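Local coordinates for protein ribonucleoside-diphosphate reductase subunit beta (Clostridium botulinum, PDB 6ZJK) that probably serves as the diiron-carrying, radical-generating small subunit of a ribonucleotide reductase, which makes deoxyribonucleotides from ribonucleoside diphosphates, at residues E125-Q133 / H241-I249; M198-Y209 / I303-I314. All coordinates share one frame; numbering follows the deposited sequence.

Contact 1 of 2, residues E125-Q133 / H241-I249; sequences EVSSLLNIQ and HLVLFQNII. With FE (Fe (III) ion), chain G.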
loop_
_atom_site.group_PDB
_atom_site.type_symbol
_atom_site.label_atom_id
_atom_site.label_comp_id
_atom_site.label_asym_id
_atom_site.label_seq_id
_atom_site.Cartn_x
_atom_site.Cartn_y
_atom_site.Cartn_z
ATOM N N GLU A 125 -10.459 0.792 9.360
ATOM C CA GLU A 125 -11.012 1.368 8.142
ATOM C C GLU A 125 -10.208 2.588 7.691
ATOM O O GLU A 125 -10.145 2.869 6.489
ATOM C CB GLU A 125 -12.493 1.735 8.336
ATOM C CG GLU A 125 -12.770 2.872 9.349
ATOM C CD GLU A 125 -13.054 2.371 10.764
ATOM O OE1 GLU A 125 -12.432 1.373 11.190
ATOM O OE2 GLU A 125 -13.900 2.986 11.462
ATOM N N VAL A 126 -9.543 3.289 8.621
ATOM C CA VAL A 126 -8.643 4.381 8.258
ATOM C C VAL A 126 -7.299 3.848 7.753
ATOM O O VAL A 126 -6.692 4.435 6.849
ATOM C CB VAL A 126 -8.459 5.357 9.441
ATOM C CG1 VAL A 126 -7.427 6.500 9.076
ATOM C CG2 VAL A 126 -9.802 5.966 9.847
ATOM N N SER A 127 -6.778 2.799 8.401
ATOM C CA SER A 127 -5.543 2.164 7.922
ATOM C C SER A 127 -5.685 1.607 6.506
ATOM O O SER A 127 -4.731 1.648 5.719
ATOM C CB SER A 127 -5.099 1.073 8.885
ATOM O OG SER A 127 -4.473 1.677 10.005
ATOM N N SER A 128 -6.839 1.030 6.182
ATOM C CA SER A 128 -7.069 0.629 4.801
ATOM C C SER A 128 -6.888 1.803 3.853
ATOM O O SER A 128 -6.248 1.675 2.807
ATOM C CB SER A 128 -8.457 0.039 4.639
ATOM O OG SER A 128 -8.535 -1.170 5.360
ATOM N N LEU A 129 -7.430 2.953 4.174
ATOM C CA LEU A 129 -7.330 4.086 3.277
ATOM C C LEU A 129 -5.918 4.598 3.146
ATOM O O LEU A 129 -5.521 4.977 2.128
ATOM C CB LEU A 129 -8.304 5.192 3.640
ATOM C CG LEU A 129 -9.812 4.975 3.708
ATOM C CD1 LEU A 129 -10.545 6.091 4.390
ATOM C CD2 LEU A 129 -10.460 4.662 2.416
ATOM N N LEU A 130 -5.178 4.613 4.218
ATOM C CA LEU A 130 -3.790 5.056 4.115
ATOM C C LEU A 130 -2.952 4.093 3.280
ATOM O O LEU A 130 -2.010 4.531 2.598
ATOM C CB LEU A 130 -3.170 5.228 5.505
ATOM C CG LEU A 130 -3.713 6.365 6.387
ATOM C CD1 LEU A 130 -3.248 6.162 7.813
ATOM C CD2 LEU A 130 -3.239 7.721 5.886
ATOM N N ASN A 131 -3.259 2.790 3.333
ATOM C CA ASN A 131 -2.563 1.816 2.487
ATOM C C ASN A 131 -2.892 2.040 1.015
ATOM O O ASN A 131 -2.023 1.899 0.150
ATOM C CB ASN A 131 -2.958 0.383 2.872
ATOM C CG ASN A 131 -2.337 -0.086 4.168
ATOM O OD1 ASN A 131 -1.320 0.433 4.614
ATOM N ND2 ASN A 131 -2.929 -1.118 4.760
ATOM N N ILE A 132 -4.107 2.411 0.710
ATOM C CA ILE A 132 -4.434 2.703 -0.645
ATOM C C ILE A 132 -3.677 3.973 -1.067
ATOM O O ILE A 132 -3.237 4.094 -2.155
ATOM C CB ILE A 132 -5.908 2.932 -0.824
ATOM C CG1 ILE A 132 -6.708 1.700 -0.428
ATOM C CG2 ILE A 132 -6.236 3.271 -2.233
ATOM C CD1 ILE A 132 -8.200 1.873 -0.515
ATOM N N GLN A 133 -3.540 4.910 -0.149
ATOM C CA GLN A 133 -2.847 6.127 -0.428
ATOM C C GLN A 133 -1.423 5.790 -0.762
ATOM O O GLN A 133 -0.945 6.256 -1.713
ATOM C CB GLN A 133 -2.894 7.104 0.734
ATOM C CG GLN A 133 -2.291 8.452 0.471
ATOM C CD GLN A 133 -2.336 9.419 1.632
ATOM O OE1 GLN A 133 -2.995 9.228 2.630
ATOM N NE2 GLN A 133 -1.613 10.489 1.481
ATOM N N HIS A 241 -6.469 12.694 -1.111
ATOM C CA HIS A 241 -5.524 12.594 -0.003
ATOM C C HIS A 241 -5.704 13.751 0.969
ATOM O O HIS A 241 -5.466 13.636 2.111
ATOM C CB HIS A 241 -4.073 12.544 -0.445
ATOM C CG HIS A 241 -3.727 11.408 -1.360
ATOM N ND1 HIS A 241 -2.447 11.158 -1.758
ATOM C CD2 HIS A 241 -4.487 10.456 -1.932
ATOM C CE1 HIS A 241 -2.439 10.121 -2.558
ATOM N NE2 HIS A 241 -3.667 9.695 -2.704
ATOM N N LEU A 242 -6.094 14.878 0.441
ATOM C CA LEU A 242 -6.350 16.063 1.198
ATOM C C LEU A 242 -7.548 15.847 2.099
ATOM O O LEU A 242 -7.461 16.013 3.229
ATOM C CB LEU A 242 -6.684 17.147 0.226
ATOM C CG LEU A 242 -6.068 18.483 0.343
ATOM C CD1 LEU A 242 -4.635 18.361 0.712
ATOM C CD2 LEU A 242 -6.249 19.200 -0.965
ATOM N N VAL A 243 -8.660 15.457 1.544
ATOM C CA VAL A 243 -9.825 15.216 2.324
ATOM C C VAL A 243 -9.637 14.129 3.347
ATOM O O VAL A 243 -10.174 14.197 4.383
ATOM C CB VAL A 243 -11.013 14.901 1.496
ATOM C CG1 VAL A 243 -12.189 14.783 2.399
ATOM C CG2 VAL A 243 -11.258 16.002 0.521
ATOM N N LEU A 244 -8.848 13.128 3.039
ATOM C CA LEU A 244 -8.544 12.087 4.023
ATOM C C LEU A 244 -7.862 12.683 5.250
ATOM O O LEU A 244 -8.316 12.482 6.385
ATOM C CB LEU A 244 -7.681 10.984 3.395
ATOM C CG LEU A 244 -7.152 9.827 4.263
ATOM C CD1 LEU A 244 -8.295 9.114 4.966
ATOM C CD2 LEU A 244 -6.382 8.834 3.428
ATOM N N PHE A 245 -6.809 13.452 5.034
ATOM C CA PHE A 245 -6.104 14.083 6.137
ATOM C C PHE A 245 -6.961 15.146 6.861
ATOM O O PHE A 245 -6.876 15.290 8.005
ATOM C CB PHE A 245 -4.703 14.563 5.760
ATOM C CG PHE A 245 -3.651 13.494 5.893
ATOM C CD1 PHE A 245 -3.569 12.506 5.009
ATOM C CD2 PHE A 245 -2.806 13.463 6.944
ATOM C CE1 PHE A 245 -2.661 11.522 5.146
ATOM C CE2 PHE A 245 -1.890 12.468 7.086
ATOM C CZ PHE A 245 -1.820 11.505 6.184
ATOM N N GLN A 246 -7.799 15.848 6.156
ATOM C CA GLN A 246 -8.734 16.774 6.806
ATOM C C GLN A 246 -9.601 16.045 7.840
ATOM O O GLN A 246 -9.783 16.516 8.971
ATOM C CB GLN A 246 -9.601 17.460 5.739
ATOM C CG GLN A 246 -8.873 18.581 4.957
ATOM C CD GLN A 246 -9.655 19.126 3.749
ATOM O OE1 GLN A 246 -10.790 18.704 3.482
ATOM N NE2 GLN A 246 -9.048 20.099 3.023
ATOM N N ASN A 247 -10.140 14.888 7.460
ATOM C CA ASN A 247 -10.990 14.115 8.361
ATOM C C ASN A 247 -10.202 13.448 9.478
ATOM O O ASN A 247 -10.671 13.390 10.622
ATOM C CB ASN A 247 -11.762 13.082 7.564
ATOM C CG ASN A 247 -12.989 13.670 6.957
ATOM O OD1 ASN A 247 -14.033 13.670 7.588
ATOM N ND2 ASN A 247 -12.894 14.154 5.740
ATOM N N ILE A 248 -9.003 12.947 9.186
ATOM C CA ILE A 248 -8.190 12.365 10.247
ATOM C C ILE A 248 -7.903 13.409 11.320
ATOM O O ILE A 248 -8.026 13.134 12.520
ATOM C CB ILE A 248 -6.889 11.754 9.678
ATOM C CG1 ILE A 248 -7.175 10.493 8.845
ATOM C CG2 ILE A 248 -5.954 11.376 10.803
ATOM C CD1 ILE A 248 -5.877 9.854 8.205
ATOM N N ILE A 249 -7.579 14.619 10.930
ATOM C CA ILE A 249 -7.294 15.657 11.888
ATOM C C ILE A 249 -8.538 16.050 12.700
ATOM O O ILE A 249 -8.464 16.247 13.883
ATOM C CB ILE A 249 -6.726 16.900 11.213
ATOM C CG1 ILE A 249 -5.279 16.685 10.827
ATOM C CG2 ILE A 249 -6.765 18.071 12.150
ATOM C CD1 ILE A 249 -4.820 17.610 9.738
HETATM FE FE FE G . -0.507 12.518 -2.095
HETATM O O HOH W 1 -0.950 12.436 -4.208
#

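Contact 2 of 2, residues M198-Y209 / I303-I314; sequences MANYILEGIYFY and IKYLSNLRLVAI. With FE (Fe (III) ion), chain G.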
loop_
_atom_site.group_PDB
_atom_site.type_symbol
_atom_site.label_atom_id
_atom_site.label_comp_id
_atom_site.label_asym_id
_atom_site.label_seq_id
_atom_site.Cartn_x
_atom_site.Cartn_y
_atom_site.Cartn_z
ATOM N N MET A 198 0.231 17.138 10.381
ATOM C CA MET A 198 0.059 18.448 9.811
ATOM C C MET A 198 1.054 18.646 8.666
ATOM O O MET A 198 0.736 19.209 7.695
ATOM C CB MET A 198 0.125 19.506 10.926
ATOM C CG MET A 198 -0.174 20.934 10.580
ATOM S SD MET A 198 -1.689 21.374 9.850
ATOM C CE MET A 198 -1.305 22.929 9.170
ATOM N N ALA A 199 2.244 18.101 8.796
ATOM C CA ALA A 199 3.248 18.164 7.741
ATOM C C ALA A 199 2.747 17.533 6.462
ATOM O O ALA A 199 2.856 18.094 5.416
ATOM C CB ALA A 199 4.483 17.493 8.187
ATOM N N ASN A 200 2.177 16.349 6.571
ATOM C CA ASN A 200 1.582 15.697 5.461
ATOM C C ASN A 200 0.573 16.541 4.779
ATOM O O ASN A 200 0.555 16.606 3.615
ATOM C CB ASN A 200 0.810 14.519 5.972
ATOM C CG ASN A 200 1.435 13.232 5.653
ATOM O OD1 ASN A 200 1.363 12.785 4.562
ATOM N ND2 ASN A 200 2.046 12.628 6.624
ATOM N N TYR A 201 -0.336 17.134 5.541
ATOM C CA TYR A 201 -1.398 17.975 5.017
ATOM C C TYR A 201 -0.816 19.137 4.229
ATOM O O TYR A 201 -1.231 19.422 3.171
ATOM C CB TYR A 201 -2.348 18.419 6.152
ATOM C CG TYR A 201 -3.534 19.234 5.754
ATOM C CD1 TYR A 201 -4.395 18.795 4.832
ATOM C CD2 TYR A 201 -3.788 20.453 6.333
ATOM C CE1 TYR A 201 -5.444 19.548 4.445
ATOM C CE2 TYR A 201 -4.855 21.201 5.964
ATOM C CZ TYR A 201 -5.682 20.734 5.028
ATOM O OH TYR A 201 -6.716 21.403 4.602
ATOM N N ILE A 202 0.201 19.761 4.759
ATOM C CA ILE A 202 0.865 20.850 4.074
ATOM C C ILE A 202 1.488 20.387 2.764
ATOM O O ILE A 202 1.239 20.948 1.763
ATOM C CB ILE A 202 1.911 21.489 4.961
ATOM C CG1 ILE A 202 1.236 22.297 6.040
ATOM C CG2 ILE A 202 2.820 22.363 4.147
ATOM C CD1 ILE A 202 2.099 22.579 7.212
ATOM N N LEU A 203 2.207 19.287 2.821
ATOM C CA LEU A 203 2.874 18.708 1.669
ATOM C C LEU A 203 1.964 18.503 0.512
ATOM O O LEU A 203 2.224 18.944 -0.523
ATOM C CB LEU A 203 3.582 17.438 2.045
ATOM C CG LEU A 203 4.262 16.611 0.954
ATOM C CD1 LEU A 203 5.281 15.698 1.544
ATOM C CD2 LEU A 203 3.345 15.866 0.060
ATOM N N GLU A 204 0.835 17.909 0.747
ATOM C CA GLU A 204 -0.134 17.632 -0.268
ATOM C C GLU A 204 -0.984 18.772 -0.720
ATOM O O GLU A 204 -1.320 18.852 -1.843
ATOM C CB GLU A 204 -1.032 16.561 0.279
ATOM C CG GLU A 204 -0.208 15.385 0.748
ATOM C CD GLU A 204 -0.895 14.057 0.684
ATOM O OE1 GLU A 204 -1.849 13.920 1.406
ATOM O OE2 GLU A 204 -0.449 13.177 -0.059
ATOM N N GLY A 205 -1.368 19.632 0.193
ATOM C CA GLY A 205 -2.234 20.740 -0.150
ATOM C C GLY A 205 -1.521 21.991 -0.592
ATOM O O GLY A 205 -2.177 22.924 -1.070
ATOM N N ILE A 206 -0.193 22.047 -0.444
ATOM C CA ILE A 206 0.559 23.250 -0.807
ATOM C C ILE A 206 1.688 22.932 -1.793
ATOM O O ILE A 206 1.724 23.491 -2.895
ATOM C CB ILE A 206 1.117 23.947 0.441
ATOM C CG1 ILE A 206 -0.034 24.351 1.386
ATOM C CG2 ILE A 206 1.943 25.191 0.039
ATOM C CD1 ILE A 206 -1.015 25.348 0.782
ATOM N N TYR A 207 2.608 22.030 -1.417
ATOM C CA TYR A 207 3.796 21.813 -2.252
ATOM C C TYR A 207 3.409 21.232 -3.606
ATOM O O TYR A 207 3.869 21.715 -4.642
ATOM C CB TYR A 207 4.816 20.899 -1.553
ATOM C CG TYR A 207 5.289 21.385 -0.191
ATOM C CD1 TYR A 207 5.233 22.729 0.154
ATOM C CD2 TYR A 207 5.771 20.488 0.760
ATOM C CE1 TYR A 207 5.653 23.169 1.406
ATOM C CE2 TYR A 207 6.195 20.920 2.014
ATOM C CZ TYR A 207 6.129 22.261 2.330
ATOM O OH TYR A 207 6.545 22.710 3.568
ATOM N N PHE A 208 2.481 20.307 -3.597
ATOM C CA PHE A 208 2.092 19.708 -4.805
ATOM C C PHE A 208 1.329 20.635 -5.701
ATOM O O PHE A 208 1.486 20.574 -6.861
ATOM C CB PHE A 208 1.390 18.356 -4.597
ATOM C CG PHE A 208 2.267 17.191 -4.847
ATOM C CD1 PHE A 208 2.499 16.746 -6.102
ATOM C CD2 PHE A 208 2.884 16.589 -3.843
ATOM C CE1 PHE A 208 3.338 15.706 -6.315
ATOM C CE2 PHE A 208 3.738 15.561 -4.044
ATOM C CZ PHE A 208 3.957 15.127 -5.284
ATOM N N TYR A 209 0.485 21.474 -5.136
ATOM C CA TYR A 209 -0.324 22.420 -5.896
ATOM C C TYR A 209 0.553 23.438 -6.590
ATOM O O TYR A 209 0.289 23.827 -7.647
ATOM C CB TYR A 209 -1.456 23.012 -5.045
ATOM C CG TYR A 209 -2.644 22.110 -5.019
ATOM C CD1 TYR A 209 -2.677 21.035 -4.211
ATOM C CD2 TYR A 209 -3.696 22.318 -5.834
ATOM C CE1 TYR A 209 -3.739 20.180 -4.200
ATOM C CE2 TYR A 209 -4.767 21.476 -5.833
ATOM C CZ TYR A 209 -4.762 20.401 -5.009
ATOM O OH TYR A 209 -5.799 19.574 -5.012
ATOM N N ILE A 303 -0.063 30.896 -3.841
ATOM C CA ILE A 303 0.242 30.032 -2.706
ATOM C C ILE A 303 -0.485 30.508 -1.452
ATOM O O ILE A 303 -1.056 29.700 -0.709
ATOM C CB ILE A 303 1.764 29.959 -2.477
ATOM C CG1 ILE A 303 2.498 29.509 -3.754
ATOM C CG2 ILE A 303 2.078 29.011 -1.331
ATOM C CD1 ILE A 303 1.978 28.225 -4.323
ATOM N N LYS A 304 -0.498 31.828 -1.209
ATOM C CA LYS A 304 -1.168 32.360 -0.027
ATOM C C LYS A 304 -2.662 32.083 -0.080
ATOM O O LYS A 304 -3.274 31.759 0.943
ATOM C CB LYS A 304 -0.889 33.866 0.123
ATOM C CG LYS A 304 0.520 34.181 0.609
ATOM C CD LYS A 304 0.787 35.684 0.828
ATOM C CE LYS A 304 2.251 35.932 1.236
ATOM N NZ LYS A 304 2.627 37.389 1.355
ATOM N N TYR A 305 -3.270 32.245 -1.260
ATOM C CA TYR A 305 -4.692 31.950 -1.421
ATOM C C TYR A 305 -4.989 30.491 -1.088
ATOM O O TYR A 305 -6.014 30.179 -0.472
ATOM C CB TYR A 305 -5.135 32.279 -2.851
ATOM C CG TYR A 305 -6.507 31.748 -3.230
ATOM C CD1 TYR A 305 -7.673 32.438 -2.900
ATOM C CD2 TYR A 305 -6.632 30.549 -3.919
ATOM C CE1 TYR A 305 -8.918 31.942 -3.257
ATOM C CE2 TYR A 305 -7.865 30.043 -4.278
ATOM C CZ TYR A 305 -9.005 30.734 -3.943
ATOM O OH TYR A 305 -10.231 30.207 -4.307
ATOM N N LEU A 306 -4.122 29.583 -1.522
ATOM C CA LEU A 306 -4.329 28.170 -1.227
ATOM C C LEU A 306 -4.269 27.899 0.270
ATOM O O LEU A 306 -5.068 27.114 0.793
ATOM C CB LEU A 306 -3.287 27.316 -1.964
ATOM C CG LEU A 306 -3.498 27.166 -3.471
ATOM C CD1 LEU A 306 -2.386 26.312 -4.129
ATOM C CD2 LEU A 306 -4.856 26.576 -3.769
ATOM N N SER A 307 -3.332 28.538 0.980
ATOM C CA SER A 307 -3.221 28.265 2.408
ATOM C C SER A 307 -4.466 28.714 3.164
ATOM O O SER A 307 -4.849 28.071 4.147
ATOM C CB SER A 307 -1.961 28.904 2.993
ATOM O OG SER A 307 -2.101 30.292 3.152
ATOM N N ASN A 308 -5.132 29.788 2.715
ATOM C CA ASN A 308 -6.375 30.207 3.368
ATOM C C ASN A 308 -7.423 29.103 3.276
ATOM O O ASN A 308 -8.103 28.797 4.262
ATOM C CB ASN A 308 -6.929 31.486 2.735
ATOM C CG ASN A 308 -6.024 32.685 2.932
ATOM O OD1 ASN A 308 -5.148 32.706 3.796
ATOM N ND2 ASN A 308 -6.232 33.691 2.113
ATOM N N LEU A 309 -7.573 28.503 2.088
ATOM C CA LEU A 309 -8.520 27.398 1.929
ATOM C C LEU A 309 -8.138 26.224 2.828
ATOM O O LEU A 309 -8.990 25.641 3.501
ATOM C CB LEU A 309 -8.555 26.931 0.469
ATOM C CG LEU A 309 -8.797 27.913 -0.688
ATOM C CD1 LEU A 309 -8.810 27.144 -2.022
ATOM C CD2 LEU A 309 -10.048 28.733 -0.511
ATOM N N ARG A 310 -6.848 25.864 2.848
ATOM C CA ARG A 310 -6.416 24.696 3.607
ATOM C C ARG A 310 -6.650 24.876 5.099
ATOM O O ARG A 310 -7.128 23.955 5.769
ATOM C CB ARG A 310 -4.938 24.410 3.343
ATOM C CG ARG A 310 -4.571 24.296 1.888
ATOM C CD ARG A 310 -5.412 23.257 1.145
ATOM N NE ARG A 310 -4.931 23.068 -0.223
ATOM C CZ ARG A 310 -5.712 23.048 -1.301
ATOM N NH1 ARG A 310 -7.021 23.207 -1.181
ATOM N NH2 ARG A 310 -5.174 22.881 -2.506
ATOM N N LEU A 311 -6.358 26.068 5.633
ATOM C CA LEU A 311 -6.508 26.291 7.066
ATOM C C LEU A 311 -7.978 26.320 7.465
ATOM O O LEU A 311 -8.364 25.721 8.479
ATOM C CB LEU A 311 -5.802 27.587 7.488
ATOM C CG LEU A 311 -4.267 27.535 7.560
ATOM C CD1 LEU A 311 -3.696 28.851 8.083
ATOM C CD2 LEU A 311 -3.771 26.399 8.417
ATOM N N VAL A 312 -8.819 26.982 6.665
ATOM C CA VAL A 312 -10.267 27.053 6.858
ATOM C C VAL A 312 -10.851 25.653 6.996
ATOM O O VAL A 312 -11.788 25.422 7.775
ATOM C CB VAL A 312 -10.910 27.820 5.688
ATOM C CG1 VAL A 312 -12.367 27.414 5.519
ATOM C CG2 VAL A 312 -10.786 29.321 5.905
ATOM N N ALA A 313 -10.368 24.780 6.113
ATOM C CA ALA A 313 -10.890 23.420 5.992
ATOM C C ALA A 313 -10.607 22.560 7.216
ATOM O O ALA A 313 -11.259 21.524 7.387
ATOM C CB ALA A 313 -10.335 22.747 4.744
ATOM N N ILE A 314 -9.653 22.941 8.059
ATOM C CA ILE A 314 -9.452 22.252 9.325
ATOM C C ILE A 314 -9.803 23.156 10.510
ATOM O O ILE A 314 -9.346 22.923 11.633
ATOM C CB ILE A 314 -8.030 21.680 9.433
ATOM C CG1 ILE A 314 -6.969 22.747 9.161
ATOM C CG2 ILE A 314 -7.843 20.577 8.392
ATOM C CD1 ILE A 314 -5.583 22.292 9.506
HETATM FE FE FE G . -0.507 12.518 -2.095
HETATM O O HOH W 1 -0.950 12.436 -4.208
#

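Contact 1 of 2, residues E125-Q133 / H241-I249
Gln133 lies over the ring of His241 at the metal end of a buried, nearly antiparallel helix pair, which joins helix 124-151 to helix 225-255 inside the all-helical fold of the ribonucleotide reductase small chain. The axes of the two segments, 150° apart in direction, come no nearer than 11.3 Å, and side chains from both helices fill the gap. Gln133 does so with CG anti to its backbone N (chi1 -175°) and the rest of the chain extended, which lays CG over the middle of the imidazole in a CH-pi contact, 3.5 Å from CG to the centroid. Its amide is tilted from that ring by 44°. Gln133 NE2 comes within 3.4 Å of His241 ND1 without bonding to it, because ND1 is already bound to the iron(III) ion. Glu137, Glu204 and Glu238 also bind this metal, while NE2 of His241 is held by Gln136, one helical turn beyond the contact. On the other side of the amide, Gln133 OE1 points in plane at the edge of the Phe245 ring, 3.4 Å from CE1; this buried oxygen has no hydrogen-bond partner in the model. Beyond it the interface is apolar. CD2 of Leu130 touches Phe245, Leu244 and Ile248 together; Leu129 CD1 meets Leu244 CD1 at 3.8 Å, and Val126 CG1 reaches Ile248 CD1 at the same distance. The layer thus runs from a metal ligand to plain hydrocarbon in about two turns. Helix 190-220 backs the Phe245 side and helix 58-68 covers Val243 and Asn247, whereas the outer face of 125-133 meets the second subunit, where Glu138 of that chain bonds Ser128 and Asn131.

Contact 2 of 2, residues M198-Y209 / I303-I314
Ile206 is the apolar knob of this antiparallel packing, its side chain set among Ile303, Leu306, Ser307 and Arg310, with CD1 3.9 Å from CG of Arg310. CG2 of the same residue meets Ile303 CG2, and Leu306 CD1 presses on Tyr209 CB. Toward the other end, Ile314 CD1 touches both Met198 SD and the Tyr201 ring, 3.8 Å from Tyr201 CE2. Near Gly205 the backbones draw together, its CA 6.9 Å from that of Arg310, and Arg310 reaches in as a second knob. Bent at chi2 (-55°), its chain brings NE to Gly205 O at 2.9 Å, in the guanidinium plane, while NH2 adds a weaker bond to the same oxygen. NH2 also stands 3.3 Å above the centre of the Tyr209 ring; with the two planes 64° apart, this cation-pi contact is made by one nitrogen and not by flat stacking. At the far edge, Tyr201 OH donates to Arg310 O across 2.8 Å. Arg310 therefore ties its helix to helix 190-220 through both side chain and backbone, beside the wide pi-type turn at 203-207, in which the end of the Glu204 side chain leads away from this interface to bind iron.

In the fold
Both contacts are buried, nearly antiparallel helix pairs, and both supply ligands to the same iron(III) ion: His241 from contact 1, Glu204 from contact 2. They differ in place and chemistry. Contact 1 is apolar away from the metal and has the second subunit on its outer flank, whereas contact 2 touches no other chain, buries more surface, and adds hydrogen bonds and a cation-pi pair near its more exposed helix, 296-313. Helices 190-220 and 225-255, consecutive in the chain, join the two: Gln246 NE2 probably bonds Tyr201 OH, and Gln133 and His241 pack on Glu204. Helices 124-151, 190-220 and 225-255 carry ligands of this iron; helix 296-313 packs behind 190-220.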